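PDB 1KNV: Bse634I restriction endonuclease from Geobacillus stearothermophilus, which probably cleaves double-stranded DNA at a specific recognition sequence, as a metal-dependent restriction endonuclease of the PDDEXK superfamily. Local coordinates for residues F110-I115 against D146-R151; N52-V57 against G69-T74; F275-F280 against D284-Q289. All coordinates share one frame; numbering follows the deposited sequence.

Contact 1 of 3, residues F110-I115 against D146-R151; sequences FDFRKI and DLLIIR
The turn that presents Phe112 and Ile115 to Leu148 and Ile150 is pinned by a short polar bond of its own: Arg113 N donates to Asp111 OD1 at 2.8 Å. The donor reaches the oxygen from above the carboxylate plane, 43° out of it, and closes an Asx turn that starts the 3-10 segment 112-115. Ile115 N is bonded to Phe112 O at 2.9 Å within the same turn, which helps to hold these two apolar residues facing the strand.

What this turn offers is a purely hydrocarbon surface. Ile115 carries its CG1 branch in the crowded position between backbone N and carbonyl carbon (chi1 68°), which sends CD1 forward to meet two side chains at once. Ile115 CD1 meets Leu148 CD1 tip to tip at 3.7 Å, and the same Ile115 methyl meets Ile150 CD1 in like manner at 3.8 Å. Phe112 adds a looser touch, its CD1 lying 4.3 Å from Leu148 CD1, with the methyl oblique to the ring. One face of that ring is backed by Arg113 CG, while Ile115 CG2 abuts the edge of the Phe110 ring.

The example illustrates how a strand of the PDDEXK core is buried from two sides. Leu148 and Ile150 point at the turn, whereas Leu147 and Ile149 pack against helix 281-291, on Met286, Ile290 and Ile291. At the head of the strand, Asp146 belongs to a calcium site seen in this protein, no calcium being bound to this chain; its OD2 accepts from Leu197 N, and Asp146 and Leu147 form a classic bulge opposite Val195. Strand 147-151 runs between antiparallel neighbours 99-103 and 191-198, and Leu191 of the latter touches both Ile115 and Ile150.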
ATOM      1  N   PHE B 110     -16.210  21.247 -19.727  1.00 27.70           N
ATOM      2  CA  PHE B 110     -16.728  19.901 -19.570  1.00 26.09           C
ATOM      3  C   PHE B 110     -15.662  19.048 -18.912  1.00 26.60           C
ATOM      4  O   PHE B 110     -14.705  18.648 -19.570  1.00 27.32           O
ATOM      5  CB  PHE B 110     -17.073  19.307 -20.936  1.00 24.51           C
ATOM      6  CG  PHE B 110     -17.749  17.958 -20.865  1.00 23.90           C
ATOM      7  CD1 PHE B 110     -19.135  17.856 -20.901  1.00 22.83           C
ATOM      8  CD2 PHE B 110     -17.000  16.792 -20.765  1.00 23.24           C
ATOM      9  CE1 PHE B 110     -19.760  16.618 -20.841  1.00 22.29           C
ATOM     10  CE2 PHE B 110     -17.616  15.550 -20.706  1.00 22.79           C
ATOM     11  CZ  PHE B 110     -18.998  15.462 -20.743  1.00 23.29           C
ATOM     12  N   ASP B 111     -15.822  18.781 -17.615  1.00 26.09           N
ATOM     13  CA  ASP B 111     -14.882  17.949 -16.868  1.00 24.94           C
ATOM     14  C   ASP B 111     -14.925  16.557 -17.489  1.00 24.58           C
ATOM     15  O   ASP B 111     -15.972  15.908 -17.482  1.00 24.98           O
ATOM     16  CB  ASP B 111     -15.314  17.869 -15.410  1.00 26.09           C
ATOM     17  CG  ASP B 111     -14.395  17.010 -14.581  1.00 27.39           C
ATOM     18  OD1 ASP B 111     -13.664  16.182 -15.161  1.00 26.70           O
ATOM     19  OD2 ASP B 111     -14.412  17.155 -13.339  1.00 29.97           O
ATOM     20  N   PHE B 112     -13.790  16.094 -18.012  1.00 23.45           N
ATOM     21  CA  PHE B 112     -13.716  14.783 -18.674  1.00 22.32           C
ATOM     22  C   PHE B 112     -14.241  13.651 -17.803  1.00 21.97           C
ATOM     23  O   PHE B 112     -14.732  12.644 -18.318  1.00 22.53           O
ATOM     24  CB  PHE B 112     -12.273  14.475 -19.109  1.00 21.86           C
ATOM     25  CG  PHE B 112     -11.435  13.796 -18.044  1.00 20.69           C
ATOM     26  CD1 PHE B 112     -11.318  12.411 -18.010  1.00 20.30           C
ATOM     27  CD2 PHE B 112     -10.787  14.542 -17.068  1.00 19.66           C
ATOM     28  CE1 PHE B 112     -10.565  11.778 -17.014  1.00 20.01           C
ATOM     29  CE2 PHE B 112     -10.038  13.923 -16.073  1.00 20.09           C
ATOM     30  CZ  PHE B 112      -9.926  12.534 -16.045  1.00 19.40           C
ATOM     31  N   ARG B 113     -14.129  13.815 -16.487  1.00 20.74           N
ATOM     32  CA  ARG B 113     -14.597  12.807 -15.541  1.00 21.40           C
ATOM     33  C   ARG B 113     -16.072  12.470 -15.735  1.00 21.42           C
ATOM     34  O   ARG B 113     -16.530  11.403 -15.342  1.00 20.37           O
ATOM     35  CB  ARG B 113     -14.339  13.284 -14.111  1.00 21.12           C
ATOM     36  CG  ARG B 113     -12.860  13.251 -13.768  1.00 21.57           C
ATOM     37  CD  ARG B 113     -12.543  14.041 -12.530  1.00 21.83           C
ATOM     38  NE  ARG B 113     -13.313  13.599 -11.376  1.00 21.70           N
ATOM     39  CZ  ARG B 113     -13.132  14.078 -10.151  1.00 22.03           C
ATOM     40  NH1 ARG B 113     -12.206  15.008  -9.941  1.00 23.14           N
ATOM     41  NH2 ARG B 113     -13.870  13.640  -9.143  1.00 21.43           N
ATOM     42  N   LYS B 114     -16.806  13.378 -16.368  1.00 22.30           N
ATOM     43  CA  LYS B 114     -18.219  13.166 -16.624  1.00 21.26           C
ATOM     44  C   LYS B 114     -18.463  12.099 -17.683  1.00 20.72           C
ATOM     45  O   LYS B 114     -19.606  11.724 -17.926  1.00 21.09           O
ATOM     46  CB  LYS B 114     -18.869  14.491 -17.024  1.00 23.43           C
ATOM     47  CG  LYS B 114     -18.921  15.484 -15.871  1.00 25.81           C
ATOM     48  CD  LYS B 114     -19.090  16.915 -16.335  1.00 27.75           C
ATOM     49  CE  LYS B 114     -20.431  17.130 -16.974  1.00 29.70           C
ATOM     50  NZ  LYS B 114     -20.566  18.529 -17.472  1.00 31.48           N
ATOM     51  N   ILE B 115     -17.404  11.603 -18.321  1.00 20.40           N
ATOM     52  CA  ILE B 115     -17.590  10.553 -19.322  1.00 19.70           C
ATOM     53  C   ILE B 115     -17.695   9.203 -18.620  1.00 19.15           C
ATOM     54  O   ILE B 115     -18.161   8.221 -19.192  1.00 20.06           O
ATOM     55  CB  ILE B 115     -16.432  10.489 -20.366  1.00 19.64           C
ATOM     56  CG1 ILE B 115     -15.131  10.016 -19.714  1.00 19.22           C
ATOM     57  CG2 ILE B 115     -16.242  11.861 -21.011  1.00 19.96           C
ATOM     58  CD1 ILE B 115     -14.056   9.662 -20.736  1.00 18.72           C
ATOM     59  N   ASP B 146      -5.866  17.236 -23.126  1.00 20.76           N
ATOM     60  CA  ASP B 146      -6.405  17.803 -24.354  1.00 20.48           C
ATOM     61  C   ASP B 146      -6.917  16.726 -25.296  1.00 20.63           C
ATOM     62  O   ASP B 146      -7.780  16.978 -26.144  1.00 20.39           O
ATOM     63  CB  ASP B 146      -5.337  18.638 -25.057  1.00 22.39           C
ATOM     64  CG  ASP B 146      -4.857  19.800 -24.202  1.00 22.90           C
ATOM     65  OD1 ASP B 146      -5.707  20.597 -23.733  1.00 24.30           O
ATOM     66  OD2 ASP B 146      -3.635  19.913 -23.991  1.00 24.94           O
ATOM     67  N   LEU B 147      -6.409  15.519 -25.134  1.00 20.63           N
ATOM     68  CA  LEU B 147      -6.810  14.430 -26.003  1.00 20.31           C
ATOM     69  C   LEU B 147      -6.974  13.142 -25.200  1.00 19.95           C
ATOM     70  O   LEU B 147      -6.131  12.800 -24.363  1.00 18.03           O
ATOM     71  CB  LEU B 147      -5.723  14.248 -27.052  1.00 22.42           C
ATOM     72  CG  LEU B 147      -5.834  13.318 -28.238  1.00 24.12           C
ATOM     73  CD1 LEU B 147      -7.029  13.790 -29.008  1.00 24.22           C
ATOM     74  CD2 LEU B 147      -4.554  13.349 -29.076  1.00 24.20           C
ATOM     75  N   LEU B 148      -8.084  12.446 -25.428  1.00 19.89           N
ATOM     76  CA  LEU B 148      -8.370  11.178 -24.758  1.00 21.50           C
ATOM     77  C   LEU B 148      -8.476  10.000 -25.736  1.00 20.49           C
ATOM     78  O   LEU B 148      -9.143  10.106 -26.771  1.00 20.49           O
ATOM     79  CB  LEU B 148      -9.706  11.225 -24.032  1.00 22.68           C
ATOM     80  CG  LEU B 148      -9.918  11.992 -22.759  1.00 24.59           C
ATOM     81  CD1 LEU B 148     -11.306  11.648 -22.218  1.00 24.96           C
ATOM     82  CD2 LEU B 148      -8.822  11.595 -21.816  1.00 25.02           C
ATOM     83  N   ILE B 149      -7.816   8.897 -25.421  1.00 20.44           N
ATOM     84  CA  ILE B 149      -7.904   7.704 -26.246  1.00 20.44           C
ATOM     85  C   ILE B 149      -8.711   6.726 -25.410  1.00 20.40           C
ATOM     86  O   ILE B 149      -8.311   6.368 -24.302  1.00 20.36           O
ATOM     87  CB  ILE B 149      -6.512   7.143 -26.590  1.00 20.81           C
ATOM     88  CG1 ILE B 149      -5.761   8.097 -27.552  1.00 20.60           C
ATOM     89  CG2 ILE B 149      -6.675   5.788 -27.278  1.00 19.54           C
ATOM     90  CD1 ILE B 149      -5.481   9.470 -26.994  1.00 20.66           C
ATOM     91  N   ILE B 150      -9.893   6.409 -25.908  1.00 21.54           N
ATOM     92  CA  ILE B 150     -10.829   5.527 -25.226  1.00 22.13           C
ATOM     93  C   ILE B 150     -11.049   4.249 -26.022  1.00 22.72           C
ATOM     94  O   ILE B 150     -11.032   4.269 -27.249  1.00 23.74           O
ATOM     95  CB  ILE B 150     -12.200   6.227 -25.064  1.00 22.33           C
ATOM     96  CG1 ILE B 150     -12.058   7.433 -24.136  1.00 23.05           C
ATOM     97  CG2 ILE B 150     -13.242   5.265 -24.551  1.00 20.97           C
ATOM     98  CD1 ILE B 150     -13.210   8.362 -24.196  1.00 25.36           C
ATOM     99  N   ARG B 151     -11.198   3.133 -25.333  1.00 23.22           N
ATOM    100  CA  ARG B 151     -11.429   1.875 -26.014  1.00 25.51           C
ATOM    101  C   ARG B 151     -12.633   1.171 -25.395  1.00 25.36           C
ATOM    102  O   ARG B 151     -12.554   0.625 -24.294  1.00 24.60           O
ATOM    103  CB  ARG B 151     -10.203   0.963 -25.929  1.00 28.51           C
ATOM    104  CG  ARG B 151     -10.348  -0.283 -26.787  1.00 32.61           C
ATOM    105  CD  ARG B 151      -9.249  -1.268 -26.518  1.00 35.72           C
ATOM    106  NE  ARG B 151      -9.387  -2.418 -27.398  1.00 40.77           N
ATOM    107  CZ  ARG B 151      -8.474  -3.368 -27.496  1.00 43.08           C
ATOM    108  NH1 ARG B 151      -7.355  -3.303 -26.761  1.00 44.34           N
ATOM    109  NH2 ARG B 151      -8.662  -4.373 -28.340  1.00 45.37           N
TER

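Contact 2 of 3, residues N52-V57 against G69-T74; sequences NYVKDV and GAFSNT
Phe71 has CG beside its backbone N (chi1 -82°), and Lys55 has the same kind of first torsion (-72°) followed by an extended chain; together these bring the aromatic ring under the aliphatic part of the lysine. The two side chains cross at a slant. Lys55 CG comes within 3.6 Å of Phe71 CZ, and farther along Lys55 CE lies over a face of the ring, 4.1 Å from its centroid and close to the normal, a CH-pi contact. The ammonium end adds little to this: Lys55 NZ is 5.3 Å from the Phe71 centroid, a long cation-pi geometry that is at most weakly attractive, and its stronger partner is Glu51, to which it forms a salt bridge.

Val54 takes the edge that Lys55 leaves. Its CG1 sits near the ring plane, 3.8 Å from Phe71 CE2, as the two side chains slide past each other. The principle at work is the packing of two helices through one aromatic side chain, here between the consecutive helices 43-60 and 68-93 in the N-terminal region. Phe71 also rests on Ile24 and Pro66, while Val54 lies on Val11, so the small hairpin of strands 11-16 and 19-24 packs against both helices. Replacing Phe71 by an alanine removes the ring, which would probably leave Val54 CG1 facing a gap and the Lys55 methylenes without a surface to lie on. One turn along helix 68-93, Thr74 OG1 donates to Ala70 O at 2.9 Å; that carbonyl also accepts from Thr74 N, the two donors coming from opposite faces of its plane.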
ATOM      1  N   ASN B  52      -2.565  34.719 -41.976  1.00 34.24           N
ATOM      2  CA  ASN B  52      -2.380  35.679 -43.049  1.00 34.31           C
ATOM      3  C   ASN B  52      -3.683  35.877 -43.802  1.00 34.95           C
ATOM      4  O   ASN B  52      -4.010  36.992 -44.211  1.00 36.32           O
ATOM      5  CB  ASN B  52      -1.299  35.205 -44.003  1.00 33.29           C
ATOM      6  CG  ASN B  52       0.024  35.010 -43.314  1.00 33.93           C
ATOM      7  OD1 ASN B  52       0.371  35.761 -42.402  1.00 35.71           O
ATOM      8  ND2 ASN B  52       0.780  34.009 -43.749  1.00 34.00           N
ATOM      9  N   TYR B  53      -4.434  34.800 -43.987  1.00 33.98           N
ATOM     10  CA  TYR B  53      -5.700  34.917 -44.680  1.00 32.97           C
ATOM     11  C   TYR B  53      -6.595  35.905 -43.955  1.00 33.33           C
ATOM     12  O   TYR B  53      -7.157  36.809 -44.563  1.00 34.43           O
ATOM     13  CB  TYR B  53      -6.417  33.586 -44.734  1.00 33.19           C
ATOM     14  CG  TYR B  53      -7.803  33.710 -45.312  1.00 33.62           C
ATOM     15  CD1 TYR B  53      -7.995  33.986 -46.666  1.00 34.00           C
ATOM     16  CD2 TYR B  53      -8.926  33.525 -44.515  1.00 33.74           C
ATOM     17  CE1 TYR B  53      -9.275  34.065 -47.210  1.00 34.05           C
ATOM     18  CE2 TYR B  53     -10.210  33.602 -45.046  1.00 34.01           C
ATOM     19  CZ  TYR B  53     -10.377  33.866 -46.392  1.00 34.27           C
ATOM     20  OH  TYR B  53     -11.646  33.904 -46.921  1.00 33.64           O
ATOM     21  N   VAL B  54      -6.746  35.716 -42.650  1.00 32.90           N
ATOM     22  CA  VAL B  54      -7.578  36.617 -41.863  1.00 32.54           C
ATOM     23  C   VAL B  54      -6.980  38.025 -41.915  1.00 31.92           C
ATOM     24  O   VAL B  54      -7.706  39.019 -41.940  1.00 30.11           O
ATOM     25  CB  VAL B  54      -7.688  36.137 -40.392  1.00 32.03           C
ATOM     26  CG1 VAL B  54      -8.395  37.185 -39.540  1.00 31.19           C
ATOM     27  CG2 VAL B  54      -8.456  34.819 -40.340  1.00 31.96           C
ATOM     28  N   LYS B  55      -5.655  38.104 -41.939  1.00 32.39           N
ATOM     29  CA  LYS B  55      -4.995  39.399 -42.004  1.00 34.14           C
ATOM     30  C   LYS B  55      -5.256  40.094 -43.347  1.00 35.10           C
ATOM     31  O   LYS B  55      -5.377  41.318 -43.400  1.00 36.24           O
ATOM     32  CB  LYS B  55      -3.492  39.242 -41.756  1.00 33.52           C
ATOM     33  CG  LYS B  55      -3.151  38.911 -40.309  1.00 33.37           C
ATOM     34  CD  LYS B  55      -1.647  38.852 -40.090  1.00 33.60           C
ATOM     35  CE  LYS B  55      -1.302  38.715 -38.617  1.00 34.37           C
ATOM     36  NZ  LYS B  55       0.170  38.685 -38.389  1.00 34.89           N
ATOM     37  N   ASP B  56      -5.346  39.322 -44.426  1.00 35.24           N
ATOM     38  CA  ASP B  56      -5.626  39.908 -45.726  1.00 35.90           C
ATOM     39  C   ASP B  56      -7.066  40.390 -45.747  1.00 37.41           C
ATOM     40  O   ASP B  56      -7.355  41.460 -46.280  1.00 40.91           O
ATOM     41  CB  ASP B  56      -5.410  38.900 -46.857  1.00 35.52           C
ATOM     42  CG  ASP B  56      -3.951  38.574 -47.073  1.00 35.13           C
ATOM     43  OD1 ASP B  56      -3.093  39.384 -46.659  1.00 35.75           O
ATOM     44  OD2 ASP B  56      -3.662  37.517 -47.670  1.00 35.07           O
ATOM     45  N   VAL B  57      -7.969  39.607 -45.165  1.00 37.24           N
ATOM     46  CA  VAL B  57      -9.381  39.981 -45.124  1.00 37.42           C
ATOM     47  C   VAL B  57      -9.611  41.252 -44.299  1.00 37.51           C
ATOM     48  O   VAL B  57     -10.456  42.081 -44.633  1.00 36.52           O
ATOM     49  CB  VAL B  57     -10.230  38.836 -44.547  1.00 37.79           C
ATOM     50  CG1 VAL B  57     -11.661  39.306 -44.304  1.00 37.82           C
ATOM     51  CG2 VAL B  57     -10.207  37.654 -45.511  1.00 38.40           C
ATOM     52  N   GLY B  69      -2.632  39.034 -29.494  1.00 43.64           N
ATOM     53  CA  GLY B  69      -3.387  38.175 -28.601  1.00 42.82           C
ATOM     54  C   GLY B  69      -4.542  37.477 -29.292  1.00 42.30           C
ATOM     55  O   GLY B  69      -4.630  36.246 -29.266  1.00 42.64           O
ATOM     56  N   ALA B  70      -5.425  38.263 -29.908  1.00 41.34           N
ATOM     57  CA  ALA B  70      -6.587  37.728 -30.614  1.00 40.84           C
ATOM     58  C   ALA B  70      -6.149  36.650 -31.594  1.00 41.09           C
ATOM     59  O   ALA B  70      -6.814  35.619 -31.735  1.00 40.89           O
ATOM     60  CB  ALA B  70      -7.315  38.847 -31.357  1.00 39.82           C
ATOM     61  N   PHE B  71      -5.022  36.894 -32.262  1.00 41.25           N
ATOM     62  CA  PHE B  71      -4.483  35.941 -33.227  1.00 41.47           C
ATOM     63  C   PHE B  71      -3.871  34.709 -32.568  1.00 40.52           C
ATOM     64  O   PHE B  71      -4.094  33.593 -33.030  1.00 40.76           O
ATOM     65  CB  PHE B  71      -3.443  36.616 -34.140  1.00 42.10           C
ATOM     66  CG  PHE B  71      -4.051  37.379 -35.294  1.00 42.12           C
ATOM     67  CD1 PHE B  71      -3.970  38.768 -35.353  1.00 41.78           C
ATOM     68  CD2 PHE B  71      -4.738  36.706 -36.300  1.00 41.60           C
ATOM     69  CE1 PHE B  71      -4.568  39.473 -36.394  1.00 40.79           C
ATOM     70  CE2 PHE B  71      -5.337  37.403 -37.343  1.00 41.44           C
ATOM     71  CZ  PHE B  71      -5.252  38.789 -37.389  1.00 40.96           C
ATOM     72  N   SER B  72      -3.105  34.907 -31.499  1.00 39.62           N
ATOM     73  CA  SER B  72      -2.485  33.788 -30.801  1.00 38.83           C
ATOM     74  C   SER B  72      -3.574  32.856 -30.299  1.00 38.01           C
ATOM     75  O   SER B  72      -3.401  31.639 -30.277  1.00 37.61           O
ATOM     76  CB  SER B  72      -1.658  34.273 -29.614  1.00 39.99           C
ATOM     77  OG  SER B  72      -0.941  33.190 -29.040  1.00 41.96           O
ATOM     78  N   ASN B  73      -4.696  33.435 -29.891  1.00 36.47           N
ATOM     79  CA  ASN B  73      -5.821  32.646 -29.406  1.00 35.76           C
ATOM     80  C   ASN B  73      -6.503  31.906 -30.549  1.00 34.82           C
ATOM     81  O   ASN B  73      -6.870  30.744 -30.409  1.00 35.13           O
ATOM     82  CB  ASN B  73      -6.847  33.544 -28.715  1.00 36.04           C
ATOM     83  CG  ASN B  73      -6.371  34.050 -27.371  1.00 36.07           C
ATOM     84  OD1 ASN B  73      -7.042  34.858 -26.737  1.00 36.13           O
ATOM     85  ND2 ASN B  73      -5.209  33.572 -26.923  1.00 35.75           N
ATOM     86  N   THR B  74      -6.684  32.582 -31.677  1.00 33.48           N
ATOM     87  CA  THR B  74      -7.328  31.955 -32.818  1.00 31.61           C
ATOM     88  C   THR B  74      -6.513  30.777 -33.349  1.00 30.25           C
ATOM     89  O   THR B  74      -7.080  29.765 -33.738  1.00 29.87           O
ATOM     90  CB  THR B  74      -7.576  32.972 -33.936  1.00 32.38           C
ATOM     91  OG1 THR B  74      -8.502  33.965 -33.472  1.00 33.33           O
ATOM     92  CG2 THR B  74      -8.156  32.289 -35.149  1.00 31.59           C
TER

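Contact 3 of 3, residues F275-F280 against D284-Q289; sequences FSLTSF and DKMLDQ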
ATOM      1  N   PHE B 275       5.951  13.780 -27.495  1.00 24.31           N
ATOM      2  CA  PHE B 275       5.944  13.789 -28.951  1.00 23.48           C
ATOM      3  C   PHE B 275       6.185  15.186 -29.490  1.00 24.93           C
ATOM      4  O   PHE B 275       5.984  16.182 -28.789  1.00 26.38           O
ATOM      5  CB  PHE B 275       4.599  13.265 -29.465  1.00 20.76           C
ATOM      6  CG  PHE B 275       4.317  11.837 -29.074  1.00 19.50           C
ATOM      7  CD1 PHE B 275       4.894  10.781 -29.779  1.00 18.99           C
ATOM      8  CD2 PHE B 275       3.490  11.544 -27.990  1.00 18.21           C
ATOM      9  CE1 PHE B 275       4.649   9.459 -29.410  1.00 18.21           C
ATOM     10  CE2 PHE B 275       3.241  10.232 -27.613  1.00 16.74           C
ATOM     11  CZ  PHE B 275       3.820   9.186 -28.324  1.00 17.46           C
ATOM     12  N   SER B 276       6.637  15.247 -30.735  1.00 24.87           N
ATOM     13  CA  SER B 276       6.890  16.510 -31.405  1.00 25.13           C
ATOM     14  C   SER B 276       5.982  16.508 -32.627  1.00 24.80           C
ATOM     15  O   SER B 276       6.094  15.641 -33.490  1.00 25.31           O
ATOM     16  CB  SER B 276       8.351  16.595 -31.826  1.00 25.46           C
ATOM     17  OG  SER B 276       8.636  17.853 -32.404  1.00 28.70           O
ATOM     18  N   LEU B 277       5.063  17.459 -32.690  1.00 24.92           N
ATOM     19  CA  LEU B 277       4.146  17.512 -33.813  1.00 25.94           C
ATOM     20  C   LEU B 277       4.492  18.645 -34.772  1.00 26.36           C
ATOM     21  O   LEU B 277       4.254  19.814 -34.477  1.00 27.77           O
ATOM     22  CB  LEU B 277       2.712  17.673 -33.302  1.00 25.70           C
ATOM     23  CG  LEU B 277       2.228  16.583 -32.345  1.00 24.22           C
ATOM     24  CD1 LEU B 277       0.891  16.983 -31.761  1.00 24.83           C
ATOM     25  CD2 LEU B 277       2.115  15.260 -33.079  1.00 23.91           C
ATOM     26  N   THR B 278       5.061  18.297 -35.923  1.00 26.72           N
ATOM     27  CA  THR B 278       5.429  19.303 -36.913  1.00 26.55           C
ATOM     28  C   THR B 278       4.482  19.207 -38.089  1.00 25.46           C
ATOM     29  O   THR B 278       3.947  20.206 -38.560  1.00 25.22           O
ATOM     30  CB  THR B 278       6.873  19.100 -37.424  1.00 27.08           C
ATOM     31  OG1 THR B 278       7.786  19.124 -36.319  1.00 28.93           O
ATOM     32  CG2 THR B 278       7.250  20.211 -38.391  1.00 27.10           C
ATOM     33  N   SER B 279       4.266  17.980 -38.542  1.00 25.73           N
ATOM     34  CA  SER B 279       3.392  17.716 -39.671  1.00 25.18           C
ATOM     35  C   SER B 279       2.189  16.966 -39.177  1.00 24.36           C
ATOM     36  O   SER B 279       2.185  16.460 -38.062  1.00 24.95           O
ATOM     37  CB  SER B 279       4.111  16.848 -40.705  1.00 25.55           C
ATOM     38  OG  SER B 279       4.405  15.562 -40.179  1.00 27.38           O
ATOM     39  N   PHE B 280       1.167  16.886 -40.012  1.00 24.01           N
ATOM     40  CA  PHE B 280      -0.020  16.148 -39.639  1.00 24.80           C
ATOM     41  C   PHE B 280       0.296  14.674 -39.541  1.00 25.32           C
ATOM     42  O   PHE B 280      -0.368  13.932 -38.825  1.00 26.91           O
ATOM     43  CB  PHE B 280      -1.124  16.394 -40.650  1.00 23.88           C
ATOM     44  CG  PHE B 280      -1.707  17.743 -40.533  1.00 24.50           C
ATOM     45  CD1 PHE B 280      -1.036  18.840 -41.049  1.00 25.39           C
ATOM     46  CD2 PHE B 280      -2.872  17.942 -39.806  1.00 25.09           C
ATOM     47  CE1 PHE B 280      -1.509  20.126 -40.838  1.00 26.51           C
ATOM     48  CE2 PHE B 280      -3.359  19.212 -39.584  1.00 26.14           C
ATOM     49  CZ  PHE B 280      -2.675  20.314 -40.102  1.00 27.04           C
ATOM     50  N   ASP B 284      -0.459  11.177 -36.579  1.00 22.59           N
ATOM     51  CA  ASP B 284      -0.743   9.761 -36.813  1.00 23.74           C
ATOM     52  C   ASP B 284       0.322   8.890 -36.147  1.00 24.24           C
ATOM     53  O   ASP B 284       0.013   7.857 -35.557  1.00 23.89           O
ATOM     54  CB  ASP B 284      -0.741   9.430 -38.309  1.00 24.78           C
ATOM     55  CG  ASP B 284      -1.863  10.092 -39.069  1.00 25.14           C
ATOM     56  OD1 ASP B 284      -2.802  10.617 -38.438  1.00 24.70           O
ATOM     57  OD2 ASP B 284      -1.799  10.064 -40.318  1.00 26.70           O
ATOM     58  N   LYS B 285       1.582   9.298 -36.275  1.00 25.35           N
ATOM     59  CA  LYS B 285       2.689   8.553 -35.680  1.00 26.29           C
ATOM     60  C   LYS B 285       2.551   8.507 -34.157  1.00 24.60           C
ATOM     61  O   LYS B 285       2.771   7.473 -33.537  1.00 25.21           O
ATOM     62  CB  LYS B 285       4.029   9.182 -36.073  1.00 27.02           C
ATOM     63  CG  LYS B 285       4.378   9.071 -37.557  1.00 29.14           C
ATOM     64  CD  LYS B 285       5.759   9.669 -37.812  1.00 31.02           C
ATOM     65  CE  LYS B 285       6.193   9.548 -39.260  1.00 32.38           C
ATOM     66  NZ  LYS B 285       7.526  10.191 -39.460  1.00 33.37           N
ATOM     67  N   MET B 286       2.184   9.634 -33.561  1.00 23.37           N
ATOM     68  CA  MET B 286       1.997   9.701 -32.120  1.00 21.94           C
ATOM     69  C   MET B 286       0.901   8.737 -31.690  1.00 21.21           C
ATOM     70  O   MET B 286       1.074   7.970 -30.755  1.00 21.39           O
ATOM     71  CB  MET B 286       1.595  11.111 -31.701  1.00 21.33           C
ATOM     72  CG  MET B 286       1.044  11.169 -30.292  1.00 20.54           C
ATOM     73  SD  MET B 286       0.610  12.814 -29.816  1.00 19.60           S
ATOM     74  CE  MET B 286      -0.889  13.059 -30.715  1.00 18.95           C
ATOM     75  N   LEU B 287      -0.234   8.790 -32.379  1.00 20.94           N
ATOM     76  CA  LEU B 287      -1.354   7.927 -32.051  1.00 19.91           C
ATOM     77  C   LEU B 287      -0.998   6.479 -32.264  1.00 21.53           C
ATOM     78  O   LEU B 287      -1.475   5.612 -31.543  1.00 21.82           O
ATOM     79  CB  LEU B 287      -2.571   8.303 -32.889  1.00 18.88           C
ATOM     80  CG  LEU B 287      -3.129   9.680 -32.536  1.00 18.40           C
ATOM     81  CD1 LEU B 287      -4.243  10.071 -33.503  1.00 16.23           C
ATOM     82  CD2 LEU B 287      -3.625   9.646 -31.080  1.00 18.40           C
ATOM     83  N   ASP B 288      -0.165   6.206 -33.259  1.00 23.41           N
ATOM     84  CA  ASP B 288       0.240   4.830 -33.500  1.00 25.41           C
ATOM     85  C   ASP B 288       0.986   4.301 -32.296  1.00 25.89           C
ATOM     86  O   ASP B 288       0.751   3.177 -31.867  1.00 26.17           O
ATOM     87  CB  ASP B 288       1.148   4.718 -34.723  1.00 27.50           C
ATOM     88  CG  ASP B 288       0.371   4.701 -36.027  1.00 29.24           C
ATOM     89  OD1 ASP B 288      -0.821   4.310 -36.009  1.00 29.76           O
ATOM     90  OD2 ASP B 288       0.959   5.061 -37.071  1.00 30.07           O
ATOM     91  N   GLN B 289       1.886   5.109 -31.745  1.00 26.88           N
ATOM     92  CA  GLN B 289       2.662   4.673 -30.593  1.00 28.71           C
ATOM     93  C   GLN B 289       1.813   4.542 -29.349  1.00 27.86           C
ATOM     94  O   GLN B 289       2.095   3.727 -28.474  1.00 27.74           O
ATOM     95  CB  GLN B 289       3.811   5.631 -30.293  1.00 30.57           C
ATOM     96  CG  GLN B 289       4.699   5.080 -29.184  1.00 34.92           C
ATOM     97  CD  GLN B 289       5.798   6.029 -28.749  1.00 37.54           C
ATOM     98  OE1 GLN B 289       6.539   6.564 -29.581  1.00 39.70           O
ATOM     99  NE2 GLN B 289       5.922   6.228 -27.434  1.00 36.79           N
TER
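Phe275 and Met286 form the tight half of this contact, whereas Gln289 makes up its looser side, toward solvent. Met286 CG lies over a face of the Phe275 ring, 3.5 Å from the centroid and 16° off the normal, a close CH-pi contact in which Met286 CG approaches Phe275 CD2 to 3.4 Å. With CG anti to the backbone N (chi1 165°) the methionine chain runs across the ring, and a bend at its last torsion (75°) carries the methyl onward. The sulfur makes an oblique Met-aromatic contact: Met286 SD is 4.3 Å from the Phe275 centroid. Leu277 CD2 also reaches Met286 SD, at the same distance of 4.3 Å, its side chain bending in from a CB that does not itself aim at the helix.

The exposed side is built differently. Gln289 OE1 lies at the ring edge, 3.5 Å from Phe275 CE1, its amide inclined to the ring rather than stacked on it. Gln289 NE2 is hydrogen-bonded to Asp273, which helps fix the rotation of the amide, and an acetate ion, probably from the crystallisation liquor, is bound nearby.

This is a worked case of a strand that passes through a short turn into a helix packed back on it. Ser279 caps a backbone N as the chain turns into helix 281-291, and Asp282 OD2 accepts from the backbone N atoms of Thr278 and Ser279. Strand 273-276 is bonded to strand 235-240 through Gly238 and Ser240, while Asp284, salt-bridged to Lys93, and Leu287 lean on helix 68-93.

In the fold
Contacts 1 and 3 share the central mixed sheet and touch directly: Leu147 CD2 lies 4.0 Å from Met286 CE, though the contact centres are 20 Å apart. The strand packed by contact 1 on one side is therefore met on the other by the helix of contact 3. The calcium site seen in this protein, empty in this chain, lies close to both. Contact 1 contains Asp146 itself, the Met286 side chain is about 9 Å from that of Asp146, and the Leu277 side chain about 4 Å from that of Leu197. Contact 2 stands apart, its nearest atoms about 12 Å from either other contact, but helix 68-93 continues from it to the partners of segment 284-289.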